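Side-chain contact in ABC transporter substrate-binding protein (Rhizobium radiobacter, PDB 6TFX), which captures the opine mannopinic acid in the periplasm for ABC-transporter import, as a solute-binding protein of family 5: residues 42-47 against 487-492. Sequence-based numbering, arbitrary orientation.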
ATOM      1  N   PHE A  42     -13.185   6.904   0.263  1.00 15.89           N
ATOM      2  CA  PHE A  42     -12.433   8.127   0.509  1.00 14.57           C
ATOM      3  C   PHE A  42     -12.934   9.124  -0.567  1.00 16.84           C
ATOM      4  O   PHE A  42     -13.293   8.717  -1.679  1.00 18.22           O
ATOM      5  CB  PHE A  42     -10.954   7.867   0.211  1.00 16.32           C
ATOM      6  CG  PHE A  42     -10.301   7.133   1.350  1.00 17.20           C
ATOM      7  CD1 PHE A  42     -10.380   5.745   1.442  1.00 19.88           C
ATOM      8  CD2 PHE A  42      -9.549   7.817   2.288  1.00 19.35           C
ATOM      9  CE1 PHE A  42      -9.786   5.066   2.519  1.00 20.11           C
ATOM     10  CE2 PHE A  42      -8.944   7.139   3.356  1.00 20.65           C
ATOM     11  CZ  PHE A  42      -9.094   5.776   3.478  1.00 17.30           C
ATOM     12  N   ALA A  43     -12.946  10.427  -0.257  1.00 15.17           N
ATOM     13  CA  ALA A  43     -13.315  11.389  -1.287  1.00 16.83           C
ATOM     14  C   ALA A  43     -12.266  11.295  -2.387  1.00 18.14           C
ATOM     15  O   ALA A  43     -11.065  11.216  -2.080  1.00 17.53           O
ATOM     16  CB  ALA A  43     -13.284  12.800  -0.708  1.00 17.92           C
ATOM     17  N   PRO A  44     -12.679  11.339  -3.666  1.00 16.62           N
ATOM     18  CA  PRO A  44     -11.681  11.333  -4.752  1.00 16.34           C
ATOM     19  C   PRO A  44     -10.652  12.450  -4.527  1.00 17.96           C
ATOM     20  O   PRO A  44     -11.017  13.615  -4.258  1.00 16.80           O
ATOM     21  CB  PRO A  44     -12.523  11.577  -6.002  1.00 18.67           C
ATOM     22  CG  PRO A  44     -13.882  10.974  -5.641  1.00 21.87           C
ATOM     23  CD  PRO A  44     -14.058  11.381  -4.190  1.00 18.27           C
ATOM     24  N   GLY A  45      -9.381  12.069  -4.587  1.00 16.03           N
ATOM     25  CA  GLY A  45      -8.278  12.996  -4.364  1.00 17.09           C
ATOM     26  C   GLY A  45      -7.822  13.128  -2.924  1.00 18.26           C
ATOM     27  O   GLY A  45      -6.891  13.889  -2.642  1.00 16.34           O
ATOM     28  N   SER A  46      -8.435  12.370  -2.001  1.00 15.89           N
ATOM     29  CA  SER A  46      -8.023  12.350  -0.601  1.00 16.84           C
ATOM     30  C   SER A  46      -7.612  10.944  -0.156  1.00 17.78           C
ATOM     31  O   SER A  46      -8.241   9.951  -0.560  1.00 16.60           O
ATOM     32  CB  SER A  46      -9.135  12.837   0.319  1.00 18.91           C
ATOM     33  OG  SER A  46      -8.698  12.824   1.676  1.00 21.22           O
ATOM     34  N   ALA A  47      -6.564  10.874   0.700  1.00 15.82           N
ATOM     35  CA  ALA A  47      -6.138   9.619   1.316  1.00 16.41           C
ATOM     36  C   ALA A  47      -6.462   9.709   2.807  1.00 18.82           C
ATOM     37  O   ALA A  47      -5.994   8.868   3.570  1.00 18.10           O
ATOM     38  CB  ALA A  47      -4.637   9.404   1.138  1.00 17.11           C
ATOM     39  N   THR A 487     -11.545   8.436 -12.424  1.00 16.70           N
ATOM     40  CA  THR A 487     -12.955   8.242 -12.110  1.00 15.95           C
ATOM     41  C   THR A 487     -13.809   8.619 -13.315  1.00 17.77           C
ATOM     42  O   THR A 487     -13.287   8.943 -14.398  1.00 18.36           O
ATOM     43  CB  THR A 487     -13.390   9.120 -10.902  1.00 19.94           C
ATOM     44  OG1 THR A 487     -13.455  10.474 -11.326  1.00 18.38           O
ATOM     45  CG2 THR A 487     -12.476   8.974  -9.662  1.00 17.57           C
ATOM     46  N   GLU A 488     -15.136   8.642 -13.109  1.00 16.15           N
ATOM     47  CA  GLU A 488     -16.071   9.081 -14.157  1.00 16.59           C
ATOM     48  C   GLU A 488     -15.895  10.604 -14.432  1.00 20.01           C
ATOM     49  O   GLU A 488     -16.418  11.115 -15.423  1.00 20.62           O
ATOM     50  CB  GLU A 488     -17.532   8.747 -13.757  1.00 17.99           C
ATOM     51  CG  GLU A 488     -18.175   9.664 -12.715  1.00 20.71           C
ATOM     52  CD  GLU A 488     -17.735   9.491 -11.275  1.00 26.09           C
ATOM     53  OE1 GLU A 488     -16.859   8.639 -10.999  1.00 24.09           O
ATOM     54  OE2 GLU A 488     -18.287  10.204 -10.410  1.00 24.93           O
ATOM     55  N   GLN A 489     -15.201  11.327 -13.530  1.00 17.38           N
ATOM     56  CA  GLN A 489     -15.007  12.783 -13.655  1.00 18.26           C
ATOM     57  C   GLN A 489     -13.765  13.147 -14.494  1.00 19.41           C
ATOM     58  O   GLN A 489     -13.643  14.279 -14.940  1.00 20.05           O
ATOM     59  CB  GLN A 489     -14.847  13.430 -12.262  1.00 19.75           C
ATOM     60  CG  GLN A 489     -15.888  13.061 -11.203  1.00 27.37           C
ATOM     61  CD  GLN A 489     -15.277  13.115  -9.802  1.00 42.27           C
ATOM     62  OE1 GLN A 489     -15.339  14.149  -9.127  1.00 39.00           O
ATOM     63  NE2 GLN A 489     -14.654  12.014  -9.327  1.00 23.66           N
ATOM     64  N   THR A 490     -12.801  12.223 -14.618  1.00 16.35           N
ATOM     65  CA  THR A 490     -11.545  12.478 -15.337  1.00 16.60           C
ATOM     66  C   THR A 490     -11.834  12.874 -16.790  1.00 20.75           C
ATOM     67  O   THR A 490     -12.652  12.245 -17.461  1.00 20.91           O
ATOM     68  CB  THR A 490     -10.660  11.249 -15.298  1.00 18.92           C
ATOM     69  OG1 THR A 490     -10.649  10.764 -13.953  1.00 19.79           O
ATOM     70  CG2 THR A 490      -9.229  11.547 -15.776  1.00 19.51           C
ATOM     71  N   TYR A 491     -11.155  13.904 -17.277  1.00 18.31           N
ATOM     72  CA  TYR A 491     -11.449  14.391 -18.621  1.00 18.85           C
ATOM     73  C   TYR A 491     -10.225  15.008 -19.303  1.00 21.48           C
ATOM     74  O   TYR A 491      -9.260  15.358 -18.632  1.00 19.35           O
ATOM     75  CB  TYR A 491     -12.578  15.458 -18.509  1.00 20.18           C
ATOM     76  CG  TYR A 491     -12.138  16.708 -17.777  1.00 19.81           C
ATOM     77  CD1 TYR A 491     -12.171  16.775 -16.387  1.00 20.76           C
ATOM     78  CD2 TYR A 491     -11.651  17.815 -18.470  1.00 20.77           C
ATOM     79  CE1 TYR A 491     -11.703  17.893 -15.703  1.00 21.95           C
ATOM     80  CE2 TYR A 491     -11.194  18.948 -17.795  1.00 21.26           C
ATOM     81  CZ  TYR A 491     -11.226  18.983 -16.407  1.00 24.87           C
ATOM     82  OH  TYR A 491     -10.781  20.078 -15.696  1.00 23.92           O
ATOM     83  N   PHE A 492     -10.334  15.245 -20.629  1.00 20.99           N
ATOM     84  CA  PHE A 492      -9.324  15.944 -21.412  1.00 21.52           C
ATOM     85  C   PHE A 492      -9.908  17.300 -21.851  1.00 26.70           C
ATOM     86  O   PHE A 492     -11.112  17.415 -22.096  1.00 25.79           O
ATOM     87  CB  PHE A 492      -8.921  15.137 -22.655  1.00 23.46           C
ATOM     88  CG  PHE A 492      -7.986  14.008 -22.329  1.00 24.21           C
ATOM     89  CD1 PHE A 492      -6.649  14.253 -22.043  1.00 25.61           C
ATOM     90  CD2 PHE A 492      -8.441  12.695 -22.296  1.00 26.02           C
ATOM     91  CE1 PHE A 492      -5.784  13.203 -21.720  1.00 25.92           C
ATOM     92  CE2 PHE A 492      -7.563  11.642 -22.009  1.00 27.50           C
ATOM     93  CZ  PHE A 492      -6.244  11.908 -21.719  1.00 25.60           C
TER
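Two N-H groups of Q489 grip the hydroxyl oxygen of T487, and the amide so held meets the ring of P44. The backbone N of Q489 donates to OG1 of T487 at 2.9 Å and 157°, which defines an ST turn at the start of a type I beta turn running from T487 to T490. The second donor is NE2 of Q489, 2.8 Å from OG1 of T487, in a more bent bond (137°). The oxygen is tilted 29° out of the amide plane. CG of Q489 lies anti to the carbonyl carbon, beside the backbone N, and the chain is extended beyond it, which carries the amide across to OG1 of T487 and the P44 ring. Held by this bond, NE2 lies 3.9 Å from CG of P44, a van der Waals touch on the ring's CB-CG side; the two side chains cross at about a right angle. The methyl CG2 of T487 adds a looser approach, 4.5 Å from CB of P44.

P44 follows the first residue of a type II turn, A43 to S46, closed by S46 N donating to A43 O over 2.9 Å. G45 occupies its third position with positive phi, and its backbone bonds to K477 and G478 tie this turn to the chain preceding 487-492. The contact thus joins the loop between strands 40-41 and 53-54 to the C-terminal tail, away from the opine and metal sites of this periplasmic binding protein. It is small, 75 Å² in total, and no hydrogen bond spans the two segments. Within the tail's turn, T487 N donates to OG1 of T490 over 2.9 Å, nearly straight.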